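Side-chain contacts in 373aa long hypothetical citrate synthase (Sulfolobus tokodaii, PDB 1VGP), which is of unknown function but probably belongs to the citrate synthase family, a group of largely helical proteins, here forming a two-chain assembly: residues K258-P262 / R263-L267; P328-F331 / A332-R335; G279-I282 / Y283-Y286; D171-L174 / I175-D179. One frame throughout, in Å; residues are numbered along the deposited sequence.

Contact 1: K258-P262 / R263-L267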
loop_
_atom_site.group_PDB
_atom_site.type_symbol
_atom_site.label_atom_id
_atom_site.label_comp_id
_atom_site.label_asym_id
_atom_site.label_seq_id
_atom_site.Cartn_x
_atom_site.Cartn_y
_atom_site.Cartn_z
ATOM N N LYS A 258 29.455 -4.738 -2.109
ATOM C CA LYS A 258 30.345 -5.674 -2.766
ATOM C C LYS A 258 31.429 -6.052 -1.770
ATOM O O LYS A 258 32.440 -6.649 -2.114
ATOM C CB LYS A 258 30.943 -5.036 -4.013
ATOM C CG LYS A 258 29.896 -4.495 -4.981
ATOM C CD LYS A 258 28.971 -5.617 -5.476
ATOM C CE LYS A 258 27.635 -5.077 -6.003
ATOM N NZ LYS A 258 27.811 -4.000 -7.034
ATOM N N THR A 259 31.186 -5.689 -0.517
ATOM C CA THR A 259 32.083 -5.997 0.588
ATOM C C THR A 259 31.268 -6.604 1.735
ATOM O O THR A 259 30.050 -6.761 1.629
ATOM C CB THR A 259 32.770 -4.718 1.066
ATOM O OG1 THR A 259 31.789 -3.805 1.555
ATOM C CG2 THR A 259 33.498 -4.050 -0.079
ATOM N N TYR A 260 31.937 -6.948 2.828
ATOM C CA TYR A 260 31.241 -7.329 4.061
ATOM C C TYR A 260 30.257 -6.217 4.424
ATOM O O TYR A 260 30.615 -5.040 4.410
ATOM C CB TYR A 260 32.254 -7.514 5.184
ATOM C CG TYR A 260 31.917 -8.594 6.195
ATOM C CD1 TYR A 260 30.882 -8.429 7.115
ATOM C CD2 TYR A 260 32.691 -9.749 6.284
ATOM C CE1 TYR A 260 30.635 -9.384 8.103
ATOM C CE2 TYR A 260 32.455 -10.712 7.264
ATOM C CZ TYR A 260 31.432 -10.526 8.175
ATOM O OH TYR A 260 31.223 -11.476 9.158
ATOM N N ASP A 261 29.024 -6.594 4.735
ATOM C CA ASP A 261 27.980 -5.640 5.085
ATOM C C ASP A 261 28.360 -5.011 6.414
ATOM O O ASP A 261 28.552 -5.720 7.399
ATOM C CB ASP A 261 26.634 -6.374 5.217
ATOM C CG ASP A 261 25.471 -5.440 5.535
ATOM O OD1 ASP A 261 25.688 -4.414 6.218
ATOM O OD2 ASP A 261 24.332 -5.743 5.106
ATOM N N PRO A 262 28.484 -3.673 6.466
ATOM C CA PRO A 262 28.879 -3.042 7.729
ATOM C C PRO A 262 27.920 -3.373 8.870
ATOM O O PRO A 262 28.329 -3.485 10.021
ATOM C CB PRO A 262 28.900 -1.547 7.388
ATOM C CG PRO A 262 28.022 -1.425 6.187
ATOM C CD PRO A 262 28.272 -2.671 5.408
ATOM N N ARG A 263 26.645 -3.540 8.540
ATOM C CA ARG A 263 25.646 -3.935 9.532
ATOM C C ARG A 263 25.897 -5.357 10.039
ATOM O O ARG A 263 25.751 -5.634 11.220
ATOM C CB ARG A 263 24.246 -3.824 8.922
ATOM C CG ARG A 263 23.998 -2.485 8.244
ATOM C CD ARG A 263 22.689 -2.448 7.475
ATOM N NE ARG A 263 22.698 -3.370 6.343
ATOM C CZ ARG A 263 21.621 -3.684 5.630
ATOM N NH1 ARG A 263 20.460 -3.086 5.873
ATOM N NH2 ARG A 263 21.703 -4.605 4.686
ATOM N N ALA A 264 26.290 -6.251 9.138
ATOM C CA ALA A 264 26.652 -7.610 9.523
ATOM C C ALA A 264 27.877 -7.617 10.429
ATOM O O ALA A 264 27.926 -8.350 11.423
ATOM C CB ALA A 264 26.921 -8.451 8.283
ATOM N N ARG A 265 28.870 -6.803 10.091
ATOM C CA ARG A 265 30.078 -6.752 10.899
ATOM C C ARG A 265 29.728 -6.326 12.325
ATOM O O ARG A 265 30.199 -6.918 13.292
ATOM C CB ARG A 265 31.094 -5.783 10.286
ATOM C CG ARG A 265 32.520 -6.058 10.727
ATOM C CD ARG A 265 33.511 -5.048 10.165
ATOM N NE ARG A 265 33.829 -5.276 8.751
ATOM C CZ ARG A 265 34.341 -6.401 8.243
ATOM N NH1 ARG A 265 34.516 -7.485 9.005
ATOM N NH2 ARG A 265 34.694 -6.433 6.958
ATOM N N ILE A 266 28.882 -5.308 12.447
ATOM C CA ILE A 266 28.482 -4.805 13.751
ATOM C C ILE A 266 27.633 -5.829 14.500
ATOM O O ILE A 266 27.826 -6.042 15.694
ATOM C CB ILE A 266 27.677 -3.499 13.617
ATOM C CG1 ILE A 266 28.555 -2.410 12.997
ATOM C CG2 ILE A 266 27.171 -3.063 14.979
ATOM C CD1 ILE A 266 27.815 -1.120 12.705
ATOM N N LEU A 267 26.701 -6.462 13.796
ATOM C CA LEU A 267 25.763 -7.377 14.427
ATOM C C LEU A 267 26.432 -8.686 14.854
ATOM O O LEU A 267 25.978 -9.349 15.794
ATOM C CB LEU A 267 24.595 -7.677 13.482
ATOM C CG LEU A 267 23.348 -8.288 14.129
ATOM C CD1 LEU A 267 22.880 -7.423 15.286
ATOM C CD2 LEU A 267 22.252 -8.418 13.107
#
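D261 and R263 form the ionic half of this contact, at the start of helix 262-278. The guanidinium of R263 meets the carboxylate of D261 side-on, with the planes of the two groups only 15° apart. R263 NH2 gives a hydrogen bond of 2.9 Å to D261 OD2, and NE reaches D261 OD1 at 3.2 Å; a second bond from NE to OD2 closes the grip. All three use the syn lone pairs of the carboxylate. The arginine chain bends at chi3 (-65°), which turns its head back toward the residue two places before it.

The same carboxylate also serves as the N-cap. R263 N donates to D261 OD1 at 2.7 Å, arriving on the anti side and out of the carboxylate plane. OD1 therefore takes two donors from R263, while OD2 has a further partner in V309 N. Regular helical bonding follows at once, with R265 N to D261 O (2.9 Å) and I266 N to P262 O.

A cation-pi stack makes up the aromatic half. The guanidinium of R265 lies over one face of the Y260 ring, its CZ 4.3 Å from the ring centroid, with the planes tilted by 29°. A264 CB approaches the same ring obliquely, 3.8 Å from Y260 CE1. The phenol of Y260 ends in a hydrogen bond to E293.

Around this helix start, Y35 of helix 34-40 packs on P262, R265 and I266, V309 of helix 309-319 meets R263 and L267, and helix 164-175 lies against I266 and L267.

Contact 2: P328-F331 / A332-R335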
loop_
_atom_site.group_PDB
_atom_site.type_symbol
_atom_site.label_atom_id
_atom_site.label_comp_id
_atom_site.label_asym_id
_atom_site.label_seq_id
_atom_site.Cartn_x
_atom_site.Cartn_y
_atom_site.Cartn_z
ATOM N N PRO A 328 10.485 -10.598 10.107
ATOM C CA PRO A 328 10.139 -9.468 9.234
ATOM C C PRO A 328 9.419 -8.334 9.950
ATOM O O PRO A 328 9.660 -7.155 9.671
ATOM C CB PRO A 328 9.263 -10.099 8.146
ATOM C CG PRO A 328 8.835 -11.415 8.704
ATOM C CD PRO A 328 9.978 -11.870 9.559
ATOM N N ALA A 329 8.528 -8.690 10.874
ATOM C CA ALA A 329 7.762 -7.691 11.621
ATOM C C ALA A 329 8.618 -6.867 12.597
ATOM O O ALA A 329 8.351 -5.681 12.798
ATOM C CB ALA A 329 6.624 -8.377 12.363
ATOM N N VAL A 330 9.630 -7.496 13.205
ATOM C CA VAL A 330 10.630 -6.767 13.998
ATOM C C VAL A 330 11.487 -5.861 13.101
ATOM O O VAL A 330 11.822 -4.736 13.479
ATOM C CB VAL A 330 11.563 -7.740 14.784
ATOM C CG1 VAL A 330 12.470 -6.960 15.736
ATOM C CG2 VAL A 330 10.729 -8.751 15.567
ATOM N N PHE A 331 11.833 -6.363 11.917
ATOM C CA PHE A 331 12.404 -5.547 10.855
ATOM C C PHE A 331 11.535 -4.295 10.664
ATOM O O PHE A 331 12.027 -3.158 10.690
ATOM C CB PHE A 331 12.444 -6.379 9.568
ATOM C CG PHE A 331 13.267 -5.781 8.451
ATOM C CD1 PHE A 331 13.302 -4.410 8.224
ATOM C CD2 PHE A 331 13.985 -6.613 7.597
ATOM C CE1 PHE A 331 14.039 -3.875 7.167
ATOM C CE2 PHE A 331 14.720 -6.087 6.544
ATOM C CZ PHE A 331 14.744 -4.714 6.330
ATOM N N ALA A 332 10.236 -4.514 10.481
ATOM C CA ALA A 332 9.304 -3.429 10.178
ATOM C C ALA A 332 9.294 -2.372 11.282
ATOM O O ALA A 332 9.193 -1.165 11.002
ATOM C CB ALA A 332 7.910 -3.993 9.981
ATOM N N SER A 333 9.395 -2.830 12.529
ATOM C CA SER A 333 9.458 -1.931 13.676
ATOM C C SER A 333 10.555 -0.908 13.478
ATOM O O SER A 333 10.375 0.276 13.760
ATOM C CB SER A 333 9.748 -2.709 14.960
ATOM O OG SER A 333 9.427 -4.069 14.797
ATOM N N ALA A 334 11.703 -1.378 13.008
ATOM C CA ALA A 334 12.833 -0.497 12.776
ATOM C C ALA A 334 12.567 0.360 11.542
ATOM O O ALA A 334 12.690 1.584 11.584
ATOM C CB ALA A 334 14.092 -1.319 12.584
ATOM N N ARG A 335 12.193 -0.291 10.448
ATOM C CA ARG A 335 12.200 0.371 9.160
ATOM C C ARG A 335 11.116 1.449 9.072
ATOM O O ARG A 335 11.231 2.394 8.296
ATOM C CB ARG A 335 12.025 -0.668 8.036
ATOM C CG ARG A 335 12.200 -0.132 6.614
ATOM C CD ARG A 335 13.425 0.774 6.454
ATOM N NE ARG A 335 14.673 0.109 6.807
ATOM C CZ ARG A 335 15.292 -0.797 6.051
ATOM N NH1 ARG A 335 14.777 -1.182 4.886
ATOM N NH2 ARG A 335 16.442 -1.322 6.454
#
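F331 and R335, one helical turn apart, both swing their CG atoms opposite the backbone N (chi1 -168° and -172°), and the two side chains run side by side in the same direction. The arginine then folds at chi2 and chi3 instead of stretching out, which sets its guanidinium upright against the end of the phenyl ring. The two planes stand 80° apart. The ring comes edge-on: F331 CE1 sits above the middle of one guanidinium face, 3.5 Å from R335 CZ, and F331 CZ follows at 3.8 Å from R335 NH1. Closer to the backbone, F331 CE1 also brushes R335 CB at 3.9 Å.

The helix itself is carried by regular backbone bonds, among them R335 N to F331 O (2.9 Å) and S333 N to A329 O (3.0 Å). The hydroxyl of S333 turns back over the preceding turn, where OG lies 2.8 Å from A329 O and equally far from V330 O. A329 and V330 point away from the following turn. M92 of helix 91-105 lies on P328 and A329, L95 on A332, and M170 and L174 of helix 164-175 on V330; A334 meets H177.

H177 also meets both main partners, its ring edge-to-face with F331 and its carbonyl O probably bonded to R335 NE. Because the phenyl touches the guanidinium face with its edge, this is not a cation-pi arrangement; the contact is probably mainly dispersive. The N-H groups of the arginine, which lie in the guanidinium plane, are left to point past the ring, and NH2 too is hydrogen-bonded outside these segments.

Contact 3: G279-I282 / Y283-Y286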
loop_
_atom_site.group_PDB
_atom_site.type_symbol
_atom_site.label_atom_id
_atom_site.label_comp_id
_atom_site.label_asym_id
_atom_site.label_seq_id
_atom_site.Cartn_x
_atom_site.Cartn_y
_atom_site.Cartn_z
ATOM N N GLY A 279 24.538 -20.748 25.248
ATOM C CA GLY A 279 25.310 -21.963 25.416
ATOM C C GLY A 279 24.679 -23.225 24.848
ATOM O O GLY A 279 25.285 -24.300 24.904
ATOM N N GLY A 280 23.473 -23.119 24.299
ATOM C CA GLY A 280 22.747 -24.337 23.988
ATOM C C GLY A 280 22.845 -24.840 22.560
ATOM O O GLY A 280 23.906 -24.847 21.942
ATOM N N GLU A 281 21.711 -25.285 22.040
ATOM C CA GLU A 281 21.590 -25.612 20.633
ATOM C C GLU A 281 21.906 -24.349 19.830
ATOM O O GLU A 281 22.271 -24.407 18.651
ATOM C CB GLU A 281 20.160 -26.097 20.347
ATOM C CG GLU A 281 19.902 -26.558 18.909
ATOM C CD GLU A 281 20.617 -27.858 18.553
ATOM O OE1 GLU A 281 20.379 -28.374 17.436
ATOM O OE2 GLU A 281 21.416 -28.364 19.380
ATOM N N ILE A 282 21.777 -23.206 20.490
ATOM C CA ILE A 282 21.861 -21.925 19.811
ATOM C C ILE A 282 23.311 -21.446 19.761
ATOM O O ILE A 282 23.676 -20.634 18.922
ATOM C CB ILE A 282 20.962 -20.894 20.532
ATOM C CG1 ILE A 282 21.068 -19.531 19.867
ATOM C CG2 ILE A 282 21.347 -20.812 21.983
ATOM C CD1 ILE A 282 19.765 -18.773 19.931
ATOM N N TYR A 283 24.141 -21.972 20.652
ATOM C CA TYR A 283 25.569 -21.732 20.550
ATOM C C TYR A 283 26.163 -22.594 19.449
ATOM O O TYR A 283 27.101 -22.184 18.758
ATOM C CB TYR A 283 26.273 -22.038 21.867
ATOM C CG TYR A 283 27.763 -21.829 21.786
ATOM C CD1 TYR A 283 28.643 -22.909 21.797
ATOM C CD2 TYR A 283 28.293 -20.548 21.661
ATOM C CE1 TYR A 283 30.017 -22.721 21.682
ATOM C CE2 TYR A 283 29.672 -20.343 21.544
ATOM C CZ TYR A 283 30.528 -21.436 21.554
ATOM O OH TYR A 283 31.883 -21.237 21.424
ATOM N N THR A 284 25.626 -23.796 19.276
ATOM C CA THR A 284 26.130 -24.648 18.211
ATOM C C THR A 284 25.730 -24.088 16.850
ATOM O O THR A 284 26.504 -24.146 15.902
ATOM C CB THR A 284 25.636 -26.111 18.366
ATOM O OG1 THR A 284 24.223 -26.122 18.607
ATOM C CG2 THR A 284 26.343 -26.792 19.543
ATOM N N LEU A 285 24.537 -23.514 16.755
ATOM C CA LEU A 285 24.160 -22.778 15.554
ATOM C C LEU A 285 25.192 -21.713 15.206
ATOM O O LEU A 285 25.578 -21.553 14.044
ATOM C CB LEU A 285 22.822 -22.083 15.739
ATOM C CG LEU A 285 21.538 -22.918 15.774
ATOM C CD1 LEU A 285 20.372 -21.966 16.030
ATOM C CD2 LEU A 285 21.343 -23.674 14.470
ATOM N N TYR A 286 25.623 -20.964 16.217
ATOM C CA TYR A 286 26.570 -19.896 15.968
ATOM C C TYR A 286 27.884 -20.484 15.462
ATOM O O TYR A 286 28.520 -19.930 14.556
ATOM C CB TYR A 286 26.817 -19.072 17.229
ATOM C CG TYR A 286 27.780 -17.945 16.963
ATOM C CD1 TYR A 286 29.102 -18.021 17.386
ATOM C CD2 TYR A 286 27.402 -16.858 16.168
ATOM C CE1 TYR A 286 30.036 -17.053 17.014
ATOM C CE2 TYR A 286 28.326 -15.885 15.790
ATOM C CZ TYR A 286 29.644 -15.996 16.215
ATOM O OH TYR A 286 30.580 -15.077 15.809
#
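T284 reaches back to E281 across the first turn of helix 281-300, its hydroxyl bent over the backbone of the earlier residue. With chi1 at 48°, OG1 stands between the backbone N and the carbonyl carbon of its own residue, and from there it donates to E281 O at 2.6 Å. It comes from above the carbonyl plane, not along a lone pair. L285 N reaches the same oxygen at 3.1 Å from the same face, so two donors share E281 O. The glutamate side chain crosses that of T284 at a slant, bringing E281 OE2 to 3.7 Å from T284 OG1, an approach rather than a bond.

Y283 is set differently. Its CB rests 3.6 Å from G279 C, while the rest of the side chain leads away and the ring passes G279 CA obliquely. G279 is the first residue to leave the helical conformation of helix 262-278, with a positive phi of 85°, and G280 takes the N-cap position of the next helix. The weak bonds from Y283 N and T284 N to G280 O (3.2 and 3.3 Å) begin the new helix. L285 leans toward the preceding turn, its CG 3.3 Å from E281 O, whereas I282 and Y286 meet chiefly through their backbones, by a weak bond from Y286 N to I282 O.

The paired glycines thus link two consecutive helices as a helical hairpin, the second turning back along the first. Y283 and Y286 fold back onto helix 262-278, Y286 also bonding E290 through its hydroxyl; I282 packs on Y318 and S319 of helix 309-319, and L285 lies between that helix and helix 221-228.

Contact 4: D171-L174 / I175-D179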
loop_
_atom_site.group_PDB
_atom_site.type_symbol
_atom_site.label_atom_id
_atom_site.label_comp_id
_atom_site.label_asym_id
_atom_site.label_seq_id
_atom_site.Cartn_x
_atom_site.Cartn_y
_atom_site.Cartn_z
ATOM N N ASP A 171 18.642 -3.157 20.762
ATOM C CA ASP A 171 18.712 -1.752 20.414
ATOM C C ASP A 171 19.595 -1.546 19.180
ATOM O O ASP A 171 19.222 -0.845 18.227
ATOM C CB ASP A 171 19.272 -0.950 21.596
ATOM C CG ASP A 171 19.044 0.545 21.444
ATOM O OD1 ASP A 171 17.875 0.946 21.358
ATOM O OD2 ASP A 171 20.020 1.317 21.400
ATOM N N VAL A 172 20.770 -2.164 19.193
ATOM C CA VAL A 172 21.670 -1.996 18.078
ATOM C C VAL A 172 21.059 -2.677 16.855
ATOM O O VAL A 172 21.182 -2.174 15.741
ATOM C CB VAL A 172 23.072 -2.565 18.401
ATOM C CG1 VAL A 172 22.943 -3.933 18.984
ATOM C CG2 VAL A 172 23.924 -2.616 17.151
ATOM N N THR A 173 20.370 -3.796 17.058
ATOM C CA THR A 173 19.761 -4.510 15.941
ATOM C C THR A 173 18.715 -3.653 15.241
ATOM O O THR A 173 18.644 -3.607 14.001
ATOM C CB THR A 173 19.077 -5.819 16.385
ATOM O OG1 THR A 173 20.041 -6.714 16.945
ATOM C CG2 THR A 173 18.414 -6.493 15.189
ATOM N N LEU A 174 17.889 -2.975 16.031
ATOM C CA LEU A 174 16.873 -2.099 15.450
ATOM C C LEU A 174 17.528 -0.900 14.765
ATOM O O LEU A 174 17.074 -0.475 13.705
ATOM C CB LEU A 174 15.900 -1.614 16.529
ATOM C CG LEU A 174 15.014 -2.665 17.204
ATOM C CD1 LEU A 174 14.107 -1.971 18.188
ATOM C CD2 LEU A 174 14.204 -3.422 16.172
ATOM N N ILE A 175 18.591 -0.361 15.369
ATOM C CA ILE A 175 19.313 0.764 14.781
ATOM C C ILE A 175 19.771 0.393 13.369
ATOM O O ILE A 175 19.589 1.161 12.420
ATOM C CB ILE A 175 20.549 1.145 15.636
ATOM C CG1 ILE A 175 20.107 1.975 16.845
ATOM C CG2 ILE A 175 21.571 1.911 14.799
ATOM C CD1 ILE A 175 21.164 2.071 17.934
ATOM N N LEU A 176 20.345 -0.802 13.249
ATOM C CA LEU A 176 20.882 -1.291 11.985
ATOM C C LEU A 176 19.823 -1.485 10.898
ATOM O O LEU A 176 20.166 -1.655 9.729
ATOM C CB LEU A 176 21.621 -2.613 12.197
ATOM C CG LEU A 176 22.830 -2.602 13.131
ATOM C CD1 LEU A 176 23.414 -4.006 13.216
ATOM C CD2 LEU A 176 23.863 -1.614 12.629
ATOM N N HIS A 177 18.545 -1.464 11.271
ATOM C CA HIS A 177 17.477 -1.687 10.296
ATOM C C HIS A 177 16.577 -0.481 10.015
ATOM O O HIS A 177 15.649 -0.575 9.221
ATOM C CB HIS A 177 16.606 -2.867 10.731
ATOM C CG HIS A 177 17.240 -4.202 10.507
ATOM N ND1 HIS A 177 18.078 -4.791 11.429
ATOM C CD2 HIS A 177 17.160 -5.065 9.468
ATOM C CE1 HIS A 177 18.487 -5.959 10.970
ATOM N NE2 HIS A 177 17.943 -6.149 9.783
ATOM N N ILE A 178 16.851 0.650 10.658
ATOM C CA ILE A 178 15.976 1.807 10.533
ATOM C C ILE A 178 15.797 2.244 9.066
ATOM O O ILE A 178 14.667 2.434 8.601
ATOM C CB ILE A 178 16.501 2.966 11.402
ATOM C CG1 ILE A 178 16.140 2.689 12.864
ATOM C CG2 ILE A 178 15.912 4.298 10.961
ATOM C CD1 ILE A 178 16.734 3.674 13.862
ATOM N N ASP A 179 16.900 2.384 8.334
ATOM C CA ASP A 179 16.819 2.699 6.913
ATOM C C ASP A 179 17.972 2.109 6.105
ATOM O O ASP A 179 18.983 1.714 6.667
ATOM C CB ASP A 179 16.773 4.214 6.715
ATOM C CG ASP A 179 16.320 4.598 5.329
ATOM O OD1 ASP A 179 15.333 4.003 4.842
ATOM O OD2 ASP A 179 16.944 5.495 4.720
#
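H177 and T173 make the close, directed part of this contact. The two side chains lie side by side: CG of H177 lies beside its backbone N (chi1 -76°), which brings the ring alongside T173, where ND1 donates to T173 O at 2.9 Å along an almost straight N-H line (174°). The acceptor lies in the ring plane, so the bond meets the ring at its edge and helps to fix its rotation. Close by, H177 N donates to L174 O at 3.0 Å. Regular helical bonds precede it, from I175 N to D171 O and from L176 N to V172 O (both 3.0 Å).

A type I beta turn runs from I175 to I178, and the imidazole bond ties it to the carbonyl of T173 on helix 164-175.

The remaining side-chain pairs are looser. V172 CG2 only grazes L176 CG, at 4.2 Å, and I175 CD1 is a methyl beside a carboxylate oxygen, 3.7 Å from D171 OD2, their side chains crossing. This looser side is nevertheless buried: V172 also meets I266 and Y270 of helix 262-278, L176 meets L267, and D171 OD1 bonds S150 OG and F43 N from other parts of the chain.

How the contacts relate
Along the chain the order is contact 4, contact 1, contact 3, contact 2. Contacts 2 and 4 have their centres about 9 Å apart and join directly, the arginine of contact 2 linking helix 327-346 to the turn in contact 4. Contact 1, about 13 Å from contact 4 between centres, packs helix 262-278 on the same segment, with L267 CD1 3.4 Å from T173 OG1. Contact 3 lies more than 20 Å from the other three centres, at the far end of helix 262-278 where helix 281-300 begins. Contacts 1, 2 and 4 therefore cluster around residues 171-179 in a largely helical interior, and contact 3 marks the hairpin turn nearer the periphery.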